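Local coordinates for REP-associated tyrosine transposase (Escherichia coli, PDB 4ER8), which cleaves and recombines DNA elements built from repetitive extragenic palindromes, binding the palindrome's hairpin and cutting on either side of it as a transposase, at residues A[17-22]-A[57-62]; A[44-49]-A[74-79]. One frame throughout, in Å; residues are numbered along the deposited sequence.

How the contacts relate
From the N terminus the chain first meets residues 17-22, at the end of strand 13-19, and then runs through helix 32-45, whose end and exit are residues 44-49. Strand 49-55 follows, and residues 57-62, leading into strand 59-65, close the loop of contact 1. Residues 74-79 of helix 73-87 then close the loop of contact 2, so the two loops cross rather than nest. Contact 1 joins two inner strands of the antiparallel sheet; contact 2 joins the exit of one helix to the flank of the other. Their centres lie about 17 Å apart, yet they touch: W77 of helix 73-87 packs on V18, M60 and C62, with its CZ3 3.4 Å from M60 CE.

Contact 1. Residues A[17-22]-A[57-62]; sequences TVNLRN and PEHMHC. With NI (nickel (II) ion), chain C; nucleotides of chain B.
H61 lies alongside T17, both pointing the same way from a non-hydrogen-bonded antiparallel pair. With CG beside the backbone N (chi1 -57°), the H61 ring presents its edge to the threonine, and ND1 donates in the ring plane to OG1 at 2.7 Å. A hydroxyl suits this place because it can also bond to A159 O. H59, two residues back on the same face, is held likewise: its ND1 donates to E58 OE1 at 2.7 Å, on the syn side of the carboxylate, whose OE2 pairs with R162. On the other face of the sheet V18 CB meets M60 CE at 4.1 Å, an apolar contact, and both side chains touch W77 of helix 73-87, while backbone bonds in both directions tie V18 to M60. Just beyond the paired residues, L20 N donates to E58 O at 2.9 Å. From the bound DNA, DA3 of chain B donates weakly from N6 to T17 O. H59-M60-H61 is the HUH motif of this nuclease, and N119, H123 and E161 complete its nickel site. With each ND1 engaged as a donor, NE2 is left to bind the metal (2.1 Å from H59, 2.0 Å from H61), and the two bonds are likely to fix each ring's rotation.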
ATOM      1  N   THR A  17      -4.612   2.325  -1.901  1.00 32.93           N
ATOM      2  CA  THR A  17      -4.612   1.131  -2.741  1.00 33.53           C
ATOM      3  C   THR A  17      -4.190   1.683  -4.079  1.00 34.98           C
ATOM      4  O   THR A  17      -4.821   2.632  -4.624  1.00 35.34           O
ATOM      5  CB  THR A  17      -6.023   0.488  -2.872  1.00 33.44           C
ATOM      6  OG1 THR A  17      -6.413  -0.129  -1.629  1.00 34.05           O
ATOM      7  CG2 THR A  17      -6.014  -0.620  -3.921  1.00 34.98           C
ATOM      8  N   VAL A  18      -3.082   1.153  -4.598  1.00 35.47           N
ATOM      9  CA  VAL A  18      -2.594   1.559  -5.908  1.00 35.99           C
ATOM     10  C   VAL A  18      -2.507   0.286  -6.769  1.00 37.68           C
ATOM     11  O   VAL A  18      -1.899  -0.739  -6.381  1.00 38.17           O
ATOM     12  CB  VAL A  18      -1.269   2.225  -5.787  1.00 35.82           C
ATOM     13  CG1 VAL A  18      -0.679   2.427  -7.114  1.00 37.05           C
ATOM     14  CG2 VAL A  18      -1.380   3.553  -5.004  1.00 36.19           C
ATOM     15  N   ASN A  19      -3.166   0.337  -7.918  1.00 38.82           N
ATOM     16  CA  ASN A  19      -3.241  -0.806  -8.790  1.00 39.32           C
ATOM     17  C   ASN A  19      -2.469  -0.572 -10.048  1.00 40.23           C
ATOM     18  O   ASN A  19      -2.437   0.530 -10.598  1.00 39.45           O
ATOM     19  CB  ASN A  19      -4.675  -1.098  -9.188  1.00 39.54           C
ATOM     20  CG  ASN A  19      -5.529  -1.579  -8.033  1.00 40.72           C
ATOM     21  OD1 ASN A  19      -6.521  -0.945  -7.704  1.00 40.88           O
ATOM     22  ND2 ASN A  19      -5.168  -2.706  -7.428  1.00 45.24           N
ATOM     23  N   LEU A  20      -1.845  -1.648 -10.504  1.00 42.26           N
ATOM     24  CA  LEU A  20      -1.287  -1.712 -11.829  1.00 43.72           C
ATOM     25  C   LEU A  20      -2.495  -1.903 -12.737  1.00 45.46           C
ATOM     26  O   LEU A  20      -3.473  -2.617 -12.359  1.00 45.29           O
ATOM     27  CB  LEU A  20      -0.359  -2.906 -11.914  1.00 43.01           C
ATOM     28  CG  LEU A  20       1.052  -2.592 -12.366  1.00 43.24           C
ATOM     29  CD1 LEU A  20       1.536  -1.271 -11.800  1.00 42.59           C
ATOM     30  CD2 LEU A  20       1.934  -3.712 -11.941  1.00 42.42           C
ATOM     31  N   ARG A  21      -2.436  -1.238 -13.897  1.00 46.97           N
ATOM     32  CA  ARG A  21      -3.458  -1.307 -14.948  1.00 48.97           C
ATOM     33  C   ARG A  21      -3.760  -2.746 -15.427  1.00 49.62           C
ATOM     34  O   ARG A  21      -4.911  -3.100 -15.617  1.00 49.21           O
ATOM     35  CB  ARG A  21      -3.039  -0.417 -16.125  1.00 49.06           C
ATOM     36  CG  ARG A  21      -4.114  -0.198 -17.168  1.00 50.74           C
ATOM     37  CD  ARG A  21      -4.083   1.208 -17.719  1.00 52.19           C
ATOM     38  NE  ARG A  21      -5.402   1.803 -17.517  1.00 54.58           N
ATOM     39  CZ  ARG A  21      -5.625   3.109 -17.513  1.00 54.94           C
ATOM     40  NH1 ARG A  21      -4.638   3.968 -17.717  1.00 55.71           N
ATOM     41  NH2 ARG A  21      -6.833   3.563 -17.280  1.00 57.37           N
ATOM     42  N   ASN A  22      -2.711  -3.562 -15.561  1.00 51.60           N
ATOM     43  CA  ASN A  22      -2.761  -4.931 -16.129  1.00 52.72           C
ATOM     44  C   ASN A  22      -2.868  -6.069 -15.066  1.00 53.71           C
ATOM     45  O   ASN A  22      -1.946  -6.312 -14.275  1.00 53.44           O
ATOM     46  CB  ASN A  22      -1.544  -5.088 -17.081  1.00 52.44           C
ATOM     47  CG  ASN A  22      -1.312  -6.523 -17.580  1.00 51.36           C
ATOM     48  OD1 ASN A  22      -2.202  -7.385 -17.603  1.00 44.33           O
ATOM     49  ND2 ASN A  22      -0.075  -6.766 -17.998  1.00 51.24           N
ATOM     50  N   PRO A  57       1.800  -8.785  -6.767  1.00 43.58           N
ATOM     51  CA  PRO A  57       2.458  -8.696  -8.063  1.00 44.15           C
ATOM     52  C   PRO A  57       1.903  -7.555  -8.877  1.00 44.45           C
ATOM     53  O   PRO A  57       2.665  -6.892  -9.575  1.00 45.21           O
ATOM     54  CB  PRO A  57       2.126 -10.030  -8.725  1.00 44.75           C
ATOM     55  CG  PRO A  57       1.703 -10.940  -7.579  1.00 44.95           C
ATOM     56  CD  PRO A  57       1.044 -10.038  -6.602  1.00 43.41           C
ATOM     57  N   GLU A  58       0.606  -7.280  -8.749  1.00 44.21           N
ATOM     58  CA  GLU A  58      -0.035  -6.242  -9.587  1.00 44.31           C
ATOM     59  C   GLU A  58      -0.774  -5.086  -8.896  1.00 43.32           C
ATOM     60  O   GLU A  58      -1.504  -4.369  -9.571  1.00 44.19           O
ATOM     61  CB  GLU A  58      -0.986  -6.884 -10.610  1.00 44.57           C
ATOM     62  CG  GLU A  58      -1.855  -8.010 -10.036  1.00 47.48           C
ATOM     63  CD  GLU A  58      -2.625  -7.589  -8.811  1.00 50.96           C
ATOM     64  OE1 GLU A  58      -2.278  -8.026  -7.693  1.00 54.86           O
ATOM     65  OE2 GLU A  58      -3.582  -6.814  -8.952  1.00 53.86           O
ATOM     66  N   HIS A  59      -0.599  -4.893  -7.590  1.00 41.83           N
ATOM     67  CA  HIS A  59      -1.198  -3.766  -6.863  1.00 39.70           C
ATOM     68  C   HIS A  59      -0.642  -3.763  -5.464  1.00 39.80           C
ATOM     69  O   HIS A  59       0.038  -4.714  -5.059  1.00 40.02           O
ATOM     70  CB  HIS A  59      -2.737  -3.867  -6.829  1.00 39.03           C
ATOM     71  CG  HIS A  59      -3.295  -4.835  -5.823  1.00 38.25           C
ATOM     72  ND1 HIS A  59      -3.167  -6.205  -5.942  1.00 38.35           N
ATOM     73  CD2 HIS A  59      -4.058  -4.628  -4.719  1.00 37.14           C
ATOM     74  CE1 HIS A  59      -3.814  -6.795  -4.944  1.00 38.37           C
ATOM     75  NE2 HIS A  59      -4.347  -5.857  -4.176  1.00 34.95           N
ATOM     76  N   MET A  60      -0.915  -2.710  -4.715  1.00 38.80           N
ATOM     77  CA  MET A  60      -0.410  -2.639  -3.380  1.00 38.43           C
ATOM     78  C   MET A  60      -1.403  -1.874  -2.550  1.00 38.32           C
ATOM     79  O   MET A  60      -2.199  -1.099  -3.097  1.00 39.58           O
ATOM     80  CB  MET A  60       0.982  -1.997  -3.360  1.00 38.07           C
ATOM     81  CG  MET A  60       1.114  -0.544  -3.767  1.00 40.83           C
ATOM     82  SD  MET A  60       2.852  -0.131  -4.306  1.00 45.04           S
ATOM     83  CE  MET A  60       2.632   1.518  -4.851  1.00 44.49           C
ATOM     84  N   HIS A  61      -1.377  -2.113  -1.242  1.00 36.91           N
ATOM     85  CA  HIS A  61      -2.157  -1.379  -0.278  1.00 35.27           C
ATOM     86  C   HIS A  61      -1.215  -0.895   0.780  1.00 34.96           C
ATOM     87  O   HIS A  61      -0.273  -1.613   1.128  1.00 34.79           O
ATOM     88  CB  HIS A  61      -3.119  -2.311   0.411  1.00 34.86           C
ATOM     89  CG  HIS A  61      -4.032  -3.034  -0.510  1.00 34.93           C
ATOM     90  ND1 HIS A  61      -5.162  -2.453  -1.048  1.00 37.37           N
ATOM     91  CD2 HIS A  61      -4.010  -4.306  -0.969  1.00 36.03           C
ATOM     92  CE1 HIS A  61      -5.782  -3.326  -1.824  1.00 34.21           C
ATOM     93  NE2 HIS A  61      -5.113  -4.464  -1.782  1.00 36.83           N
ATOM     94  N   CYS A  62      -1.454   0.281   1.342  1.00 34.31           N
ATOM     95  CA  CYS A  62      -0.575   0.696   2.439  1.00 35.42           C
ATOM     96  C   CYS A  62      -1.175   1.754   3.379  1.00 34.87           C
ATOM     97  O   CYS A  62      -2.212   2.339   3.089  1.00 34.91           O
ATOM     98  CB  CYS A  62       0.748   1.155   1.864  1.00 34.61           C
ATOM     99  SG  CYS A  62       0.549   2.661   0.962  1.00 42.41           S
TER
HETATM  100 NI    NI C 201      -5.579  -6.255  -2.537  1.00 38.93          NI
ATOM    101  P    DG B   5     -10.132   3.335 -16.221  1.00 49.30           P
ATOM    102  OP1  DG B   5     -11.017   2.544 -17.122  1.00 49.09           O
ATOM    103  OP2  DG B   5      -8.682   3.136 -16.282  1.00 48.79           O
ATOM    104  O5'  DG B   5     -10.322   4.902 -16.361  1.00 49.21           O
ATOM    105  C5'  DG B   5      -9.392   5.754 -15.732  1.00 47.15           C
ATOM    106  C4'  DG B   5      -8.919   6.749 -16.759  1.00 47.06           C
ATOM    107  O4'  DG B   5      -7.972   6.082 -17.632  1.00 45.18           O
ATOM    108  C3'  DG B   5      -9.973   7.333 -17.713  1.00 45.08           C
ATOM    109  O3'  DG B   5      -9.799   8.723 -17.717  1.00 46.07           O
ATOM    110  C2'  DG B   5      -9.581   6.796 -19.090  1.00 42.70           C
ATOM    111  C1'  DG B   5      -8.081   6.690 -18.923  1.00 42.06           C
ATOM    112  N9   DG B   5      -7.269   5.820 -19.761  1.00 39.58           N
ATOM    113  C8   DG B   5      -6.034   6.160 -20.284  1.00 38.42           C
ATOM    114  N7   DG B   5      -5.467   5.157 -20.903  1.00 38.05           N
ATOM    115  C5   DG B   5      -6.391   4.099 -20.754  1.00 38.44           C
ATOM    116  C6   DG B   5      -6.353   2.752 -21.239  1.00 40.91           C
ATOM    117  O6   DG B   5      -5.458   2.215 -21.922  1.00 43.84           O
ATOM    118  N1   DG B   5      -7.470   1.987 -20.876  1.00 39.51           N
ATOM    119  C2   DG B   5      -8.517   2.460 -20.113  1.00 39.90           C
ATOM    120  N2   DG B   5      -9.506   1.576 -19.863  1.00 40.64           N
ATOM    121  N3   DG B   5      -8.589   3.724 -19.676  1.00 39.11           N
ATOM    122  C4   DG B   5      -7.496   4.486 -20.045  1.00 37.66           C
ATOM    123  P    DA B   3     -16.402   7.822  -6.544  1.00 39.60           P
ATOM    124  OP1  DA B   3     -15.699   8.789  -7.389  1.00 39.72           O
ATOM    125  OP2  DA B   3     -17.863   7.913  -6.629  1.00 44.55           O
ATOM    126  O5'  DA B   3     -16.011   6.279  -6.661  1.00 38.22           O
ATOM    127  C5'  DA B   3     -14.679   5.827  -6.551  1.00 39.10           C
ATOM    128  C4'  DA B   3     -13.931   6.141  -7.855  1.00 38.96           C
ATOM    129  O4'  DA B   3     -12.547   5.746  -7.736  1.00 36.53           O
ATOM    130  C3'  DA B   3     -14.431   5.496  -9.123  1.00 36.67           C
ATOM    131  O3'  DA B   3     -14.079   6.340 -10.146  1.00 40.56           O
ATOM    132  C2'  DA B   3     -13.590   4.227  -9.178  1.00 38.64           C
ATOM    133  C1'  DA B   3     -12.240   4.758  -8.682  1.00 38.27           C
ATOM    134  N9   DA B   3     -11.332   3.876  -7.942  1.00 36.36           N
ATOM    135  C8   DA B   3     -11.637   2.873  -7.063  1.00 35.71           C
ATOM    136  N7   DA B   3     -10.578   2.295  -6.547  1.00 35.07           N
ATOM    137  C5   DA B   3      -9.508   2.954  -7.135  1.00 34.48           C
ATOM    138  C6   DA B   3      -8.103   2.808  -7.015  1.00 35.70           C
ATOM    139  N6   DA B   3      -7.462   1.907  -6.215  1.00 35.87           N
ATOM    140  N1   DA B   3      -7.359   3.672  -7.732  1.00 34.92           N
ATOM    141  C2   DA B   3      -7.966   4.560  -8.503  1.00 34.50           C
ATOM    142  N3   DA B   3      -9.258   4.764  -8.708  1.00 34.34           N
ATOM    143  C4   DA B   3      -9.970   3.932  -7.977  1.00 33.83           C
TER

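Contact 2. Residues A[44-49]-A[74-79]; sequences RDRPFE and SSRWRE. With nucleotides of chain B.
R76 and R46 meet at a slant, their guanidinium planes 72° apart, where the exit of helix 32-45 meets the flank of helix 73-87, the two helices of the beta-alpha-beta-beta-alpha-beta order of this RNA-recognition-motif-like fold. R76 runs extended from CG to NE, and R46 CB sits over one face of its guanidinium, 3.8 Å from NE. From there NE donates to R46 O at 3.3 Å, coming from above the carbonyl plane, while P47 O lies at the guanidinium edge; NH2 forms a salt bridge with D70. F48 and R76 run past one another, pointing opposite ways, the ring nearly perpendicular to the guanidinium (89°), with CD2 3.9 Å from the aliphatic CD. A leucine in place of R76 would probably leave the R46 carbonyl without this side-chain donor and D70 without this partner. R46 is also extended, and its NH2 pairs with a DNA phosphate. The small S75 brings its CB up to one face of that guanidinium, 3.3 Å from R46 NH1, while its OG is bonded to D72. Farther round the helix, R78 NE donates to O2 of DT29 of chain B, and S74 OG donates to OP1 of DC31 of chain B at 2.6 Å.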
ATOM      1  N   ARG A  44      12.759   9.968   1.522  1.00 60.23           N
ATOM      2  CA  ARG A  44      13.857  10.902   1.855  1.00 62.30           C
ATOM      3  C   ARG A  44      13.476  12.382   1.613  1.00 62.32           C
ATOM      4  O   ARG A  44      13.620  13.225   2.510  1.00 62.38           O
ATOM      5  CB  ARG A  44      15.153  10.549   1.086  1.00 63.09           C
ATOM      6  CG  ARG A  44      15.860   9.202   1.501  1.00 67.72           C
ATOM      7  CD  ARG A  44      17.081   8.795   0.589  1.00 73.94           C
ATOM      8  NE  ARG A  44      18.011   9.913   0.349  1.00 78.49           N
ATOM      9  CZ  ARG A  44      18.144  10.573  -0.810  1.00 80.94           C
ATOM     10  NH1 ARG A  44      17.424  10.223  -1.880  1.00 80.77           N
ATOM     11  NH2 ARG A  44      19.012  11.586  -0.906  1.00 81.43           N
ATOM     12  N   ASP A  45      12.951  12.680   0.420  1.00 62.29           N
ATOM     13  CA  ASP A  45      12.655  14.063   0.019  1.00 62.11           C
ATOM     14  C   ASP A  45      11.398  14.656   0.674  1.00 60.93           C
ATOM     15  O   ASP A  45      11.293  15.873   0.877  1.00 59.92           O
ATOM     16  CB  ASP A  45      12.608  14.150  -1.512  1.00 62.63           C
ATOM     17  CG  ASP A  45      13.882  13.569  -2.167  1.00 65.94           C
ATOM     18  OD1 ASP A  45      14.986  13.762  -1.590  1.00 67.25           O
ATOM     19  OD2 ASP A  45      13.796  12.910  -3.243  1.00 69.03           O
ATOM     20  N   ARG A  46      10.450  13.784   1.010  1.00 60.25           N
ATOM     21  CA  ARG A  46       9.193  14.217   1.621  1.00 59.14           C
ATOM     22  C   ARG A  46       8.884  13.220   2.700  1.00 58.87           C
ATOM     23  O   ARG A  46       8.169  12.253   2.454  1.00 59.37           O
ATOM     24  CB  ARG A  46       8.077  14.254   0.586  1.00 58.50           C
ATOM     25  CG  ARG A  46       8.354  15.179  -0.609  1.00 58.01           C
ATOM     26  CD  ARG A  46       7.273  15.049  -1.668  1.00 55.81           C
ATOM     27  NE  ARG A  46       7.568  15.789  -2.892  1.00 52.32           N
ATOM     28  CZ  ARG A  46       6.989  16.935  -3.231  1.00 49.55           C
ATOM     29  NH1 ARG A  46       6.074  17.485  -2.428  1.00 48.39           N
ATOM     30  NH2 ARG A  46       7.322  17.528  -4.378  1.00 47.76           N
ATOM     31  N   PRO A  47       9.461  13.415   3.900  1.00 58.12           N
ATOM     32  CA  PRO A  47       9.344  12.387   4.957  1.00 57.12           C
ATOM     33  C   PRO A  47       7.909  11.920   5.244  1.00 55.47           C
ATOM     34  O   PRO A  47       6.963  12.718   5.220  1.00 55.40           O
ATOM     35  CB  PRO A  47       9.961  13.070   6.207  1.00 57.40           C
ATOM     36  CG  PRO A  47      10.106  14.517   5.850  1.00 58.10           C
ATOM     37  CD  PRO A  47      10.283  14.554   4.338  1.00 57.94           C
ATOM     38  N   PHE A  48       7.751  10.620   5.476  1.00 53.56           N
ATOM     39  CA  PHE A  48       6.506  10.095   6.071  1.00 51.59           C
ATOM     40  C   PHE A  48       6.788   8.807   6.833  1.00 51.03           C
ATOM     41  O   PHE A  48       7.866   8.238   6.693  1.00 50.75           O
ATOM     42  CB  PHE A  48       5.395   9.891   5.026  1.00 50.54           C
ATOM     43  CG  PHE A  48       5.718   8.859   3.973  1.00 47.62           C
ATOM     44  CD1 PHE A  48       5.233   7.568   4.085  1.00 45.73           C
ATOM     45  CD2 PHE A  48       6.478   9.200   2.853  1.00 42.40           C
ATOM     46  CE1 PHE A  48       5.502   6.628   3.091  1.00 46.47           C
ATOM     47  CE2 PHE A  48       6.763   8.288   1.887  1.00 42.85           C
ATOM     48  CZ  PHE A  48       6.291   6.984   1.990  1.00 44.45           C
ATOM     49  N   GLU A  49       5.817   8.357   7.625  1.00 50.31           N
ATOM     50  CA  GLU A  49       5.938   7.077   8.306  1.00 50.18           C
ATOM     51  C   GLU A  49       5.091   5.996   7.606  1.00 48.75           C
ATOM     52  O   GLU A  49       3.875   6.167   7.414  1.00 49.01           O
ATOM     53  CB  GLU A  49       5.549   7.219   9.783  1.00 50.67           C
ATOM     54  CG  GLU A  49       6.458   6.423  10.742  1.00 54.39           C
ATOM     55  CD  GLU A  49       5.690   5.860  11.945  1.00 59.57           C
ATOM     56  OE1 GLU A  49       6.069   4.755  12.433  1.00 61.87           O
ATOM     57  OE2 GLU A  49       4.699   6.503  12.389  1.00 59.12           O
ATOM     58  N   SER A  74      -0.615  13.521  -1.944  1.00 35.32           N
ATOM     59  CA  SER A  74      -0.758  13.572  -3.395  1.00 36.27           C
ATOM     60  C   SER A  74       0.597  13.588  -4.087  1.00 37.42           C
ATOM     61  O   SER A  74       0.953  12.658  -4.859  1.00 37.06           O
ATOM     62  CB  SER A  74      -1.610  14.766  -3.824  1.00 36.27           C
ATOM     63  OG  SER A  74      -2.987  14.542  -3.570  1.00 32.21           O
ATOM     64  N   SER A  75       1.377  14.612  -3.755  1.00 38.14           N
ATOM     65  CA  SER A  75       2.748  14.706  -4.275  1.00 39.11           C
ATOM     66  C   SER A  75       3.487  13.417  -4.064  1.00 39.65           C
ATOM     67  O   SER A  75       4.083  12.865  -4.994  1.00 40.18           O
ATOM     68  CB  SER A  75       3.462  15.817  -3.554  1.00 38.92           C
ATOM     69  OG  SER A  75       2.747  17.010  -3.756  1.00 40.31           O
ATOM     70  N   ARG A  76       3.435  12.922  -2.830  1.00 40.33           N
ATOM     71  CA  ARG A  76       4.202  11.761  -2.494  1.00 41.47           C
ATOM     72  C   ARG A  76       3.869  10.611  -3.431  1.00 42.17           C
ATOM     73  O   ARG A  76       4.771   9.955  -3.913  1.00 42.63           O
ATOM     74  CB  ARG A  76       4.063  11.408  -1.012  1.00 41.63           C
ATOM     75  CG  ARG A  76       4.633  12.504  -0.065  1.00 44.14           C
ATOM     76  CD  ARG A  76       4.345  12.168   1.396  1.00 44.72           C
ATOM     77  NE  ARG A  76       5.007  13.004   2.394  1.00 46.63           N
ATOM     78  CZ  ARG A  76       4.589  14.203   2.823  1.00 51.53           C
ATOM     79  NH1 ARG A  76       3.515  14.784   2.304  1.00 54.01           N
ATOM     80  NH2 ARG A  76       5.253  14.845   3.792  1.00 51.40           N
ATOM     81  N   TRP A  77       2.583  10.394  -3.738  1.00 42.79           N
ATOM     82  CA  TRP A  77       2.218   9.289  -4.598  1.00 42.77           C
ATOM     83  C   TRP A  77       2.618   9.627  -5.997  1.00 43.24           C
ATOM     84  O   TRP A  77       2.918   8.737  -6.804  1.00 43.34           O
ATOM     85  CB  TRP A  77       0.719   9.017  -4.572  1.00 43.24           C
ATOM     86  CG  TRP A  77       0.302   8.017  -3.554  1.00 42.67           C
ATOM     87  CD1 TRP A  77      -0.634   8.189  -2.607  1.00 42.72           C
ATOM     88  CD2 TRP A  77       0.813   6.688  -3.381  1.00 43.69           C
ATOM     89  NE1 TRP A  77      -0.742   7.064  -1.831  1.00 43.33           N
ATOM     90  CE2 TRP A  77       0.133   6.121  -2.291  1.00 43.62           C
ATOM     91  CE3 TRP A  77       1.791   5.930  -4.032  1.00 44.92           C
ATOM     92  CZ2 TRP A  77       0.377   4.824  -1.836  1.00 45.19           C
ATOM     93  CZ3 TRP A  77       2.028   4.629  -3.593  1.00 45.42           C
ATOM     94  CH2 TRP A  77       1.325   4.093  -2.497  1.00 46.51           C
ATOM     95  N   ARG A  78       2.599  10.908  -6.320  1.00 43.57           N
ATOM     96  CA  ARG A  78       2.886  11.251  -7.700  1.00 44.39           C
ATOM     97  C   ARG A  78       4.339  10.950  -7.992  1.00 45.12           C
ATOM     98  O   ARG A  78       4.663  10.346  -9.028  1.00 44.80           O
ATOM     99  CB  ARG A  78       2.553  12.681  -8.026  1.00 44.06           C
ATOM    100  CG  ARG A  78       2.725  12.947  -9.481  1.00 44.54           C
ATOM    101  CD  ARG A  78       3.283  14.299  -9.740  1.00 41.01           C
ATOM    102  NE  ARG A  78       2.353  15.423  -9.557  1.00 39.22           N
ATOM    103  CZ  ARG A  78       2.591  16.450  -8.747  1.00 40.09           C
ATOM    104  NH1 ARG A  78       3.725  16.497  -8.008  1.00 41.48           N
ATOM    105  NH2 ARG A  78       1.707  17.432  -8.681  1.00 39.15           N
ATOM    106  N   GLU A  79       5.205  11.302  -7.052  1.00 45.72           N
ATOM    107  CA  GLU A  79       6.592  11.007  -7.264  1.00 47.21           C
ATOM    108  C   GLU A  79       6.823   9.499  -7.266  1.00 48.64           C
ATOM    109  O   GLU A  79       7.496   8.976  -8.160  1.00 50.57           O
ATOM    110  CB  GLU A  79       7.486  11.748  -6.265  1.00 47.58           C
ATOM    111  CG  GLU A  79       7.505  13.316  -6.386  1.00 47.59           C
ATOM    112  CD  GLU A  79       7.786  13.855  -7.818  1.00 51.23           C
ATOM    113  OE1 GLU A  79       8.442  13.143  -8.652  1.00 50.93           O
ATOM    114  OE2 GLU A  79       7.356  15.007  -8.096  1.00 51.42           O
TER
ATOM    115  P    DC B  30      -1.346   9.596 -10.057  1.00 43.28           P
ATOM    116  OP1  DC B  30      -1.457   8.624  -8.956  1.00 43.46           O
ATOM    117  OP2  DC B  30      -2.175   9.392 -11.276  1.00 41.14           O
ATOM    118  O5'  DC B  30      -1.661  11.092  -9.538  1.00 40.88           O
ATOM    119  C5'  DC B  30      -0.996  11.590  -8.416  1.00 40.96           C
ATOM    120  C4'  DC B  30      -1.408  13.022  -8.091  1.00 40.39           C
ATOM    121  O4'  DC B  30      -1.002  13.867  -9.171  1.00 41.48           O
ATOM    122  C3'  DC B  30      -2.879  13.305  -7.946  1.00 37.34           C
ATOM    123  O3'  DC B  30      -3.178  13.176  -6.595  1.00 37.69           O
ATOM    124  C2'  DC B  30      -3.013  14.755  -8.366  1.00 37.70           C
ATOM    125  C1'  DC B  30      -1.907  14.931  -9.382  1.00 40.36           C
ATOM    126  N1   DC B  30      -2.283  14.865 -10.848  1.00 41.99           N
ATOM    127  C2   DC B  30      -2.657  15.997 -11.538  1.00 42.93           C
ATOM    128  O2   DC B  30      -2.723  17.039 -10.904  1.00 43.02           O
ATOM    129  N3   DC B  30      -2.966  15.928 -12.874  1.00 46.47           N
ATOM    130  C4   DC B  30      -2.904  14.750 -13.511  1.00 45.79           C
ATOM    131  N4   DC B  30      -3.195  14.705 -14.800  1.00 44.28           N
ATOM    132  C5   DC B  30      -2.512  13.564 -12.836  1.00 46.49           C
ATOM    133  C6   DC B  30      -2.204  13.677 -11.526  1.00 45.78           C
ATOM    134  P    DT B  29       3.401   7.840 -14.495  1.00 51.12           P
ATOM    135  OP1  DT B  29       4.052   6.986 -13.463  1.00 49.76           O
ATOM    136  OP2  DT B  29       2.622   7.253 -15.609  1.00 48.75           O
ATOM    137  O5'  DT B  29       2.583   9.047 -13.805  1.00 47.01           O
ATOM    138  C5'  DT B  29       3.085   9.498 -12.537  1.00 46.27           C
ATOM    139  C4'  DT B  29       2.089  10.379 -11.806  1.00 44.58           C
ATOM    140  O4'  DT B  29       2.070  11.623 -12.493  1.00 46.00           O
ATOM    141  C3'  DT B  29       0.639   9.896 -11.798  1.00 44.77           C
ATOM    142  O3'  DT B  29       0.195   9.743 -10.435  1.00 42.34           O
ATOM    143  C2'  DT B  29      -0.124  10.930 -12.619  1.00 44.74           C
ATOM    144  C1'  DT B  29       0.775  12.146 -12.506  1.00 46.82           C
ATOM    145  N1   DT B  29       0.707  13.032 -13.701  1.00 46.57           N
ATOM    146  C2   DT B  29       0.719  14.387 -13.502  1.00 47.76           C
ATOM    147  O2   DT B  29       0.784  14.876 -12.407  1.00 51.39           O
ATOM    148  N3   DT B  29       0.653  15.158 -14.629  1.00 48.34           N
ATOM    149  C4   DT B  29       0.569  14.658 -15.914  1.00 46.98           C
ATOM    150  O4   DT B  29       0.503  15.362 -16.889  1.00 49.35           O
ATOM    151  C5   DT B  29       0.555  13.247 -16.057  1.00 46.43           C
ATOM    152  C7   DT B  29       0.442  12.694 -17.433  1.00 46.90           C
ATOM    153  C6   DT B  29       0.631  12.483 -14.960  1.00 45.16           C
ATOM    154  P    DC B  31      -4.696  13.089  -6.132  1.00 37.01           P
ATOM    155  OP1  DC B  31      -4.689  12.996  -4.675  1.00 39.53           O
ATOM    156  OP2  DC B  31      -5.334  12.089  -6.969  1.00 33.18           O
ATOM    157  O5'  DC B  31      -5.304  14.516  -6.490  1.00 36.35           O
ATOM    158  C5'  DC B  31      -4.960  15.740  -5.792  1.00 34.56           C
ATOM    159  C4'  DC B  31      -5.888  16.871  -6.241  1.00 32.32           C
ATOM    160  O4'  DC B  31      -5.610  17.071  -7.654  1.00 31.76           O
ATOM    161  C3'  DC B  31      -7.404  16.581  -6.139  1.00 32.73           C
ATOM    162  O3'  DC B  31      -7.863  17.549  -5.303  1.00 36.41           O
ATOM    163  C2'  DC B  31      -7.971  16.830  -7.523  1.00 32.18           C
ATOM    164  C1'  DC B  31      -6.801  17.403  -8.309  1.00 34.09           C
ATOM    165  N1   DC B  31      -6.658  16.729  -9.590  1.00 39.76           N
ATOM    166  C2   DC B  31      -6.852  17.441 -10.761  1.00 38.39           C
ATOM    167  O2   DC B  31      -7.136  18.641 -10.612  1.00 38.22           O
ATOM    168  N3   DC B  31      -6.716  16.778 -11.946  1.00 37.47           N
ATOM    169  C4   DC B  31      -6.402  15.467 -12.010  1.00 39.31           C
ATOM    170  N4   DC B  31      -6.256  14.801 -13.201  1.00 37.59           N
ATOM    171  C5   DC B  31      -6.226  14.740 -10.803  1.00 40.89           C
ATOM    172  C6   DC B  31      -6.354  15.393  -9.641  1.00 42.54           C
TER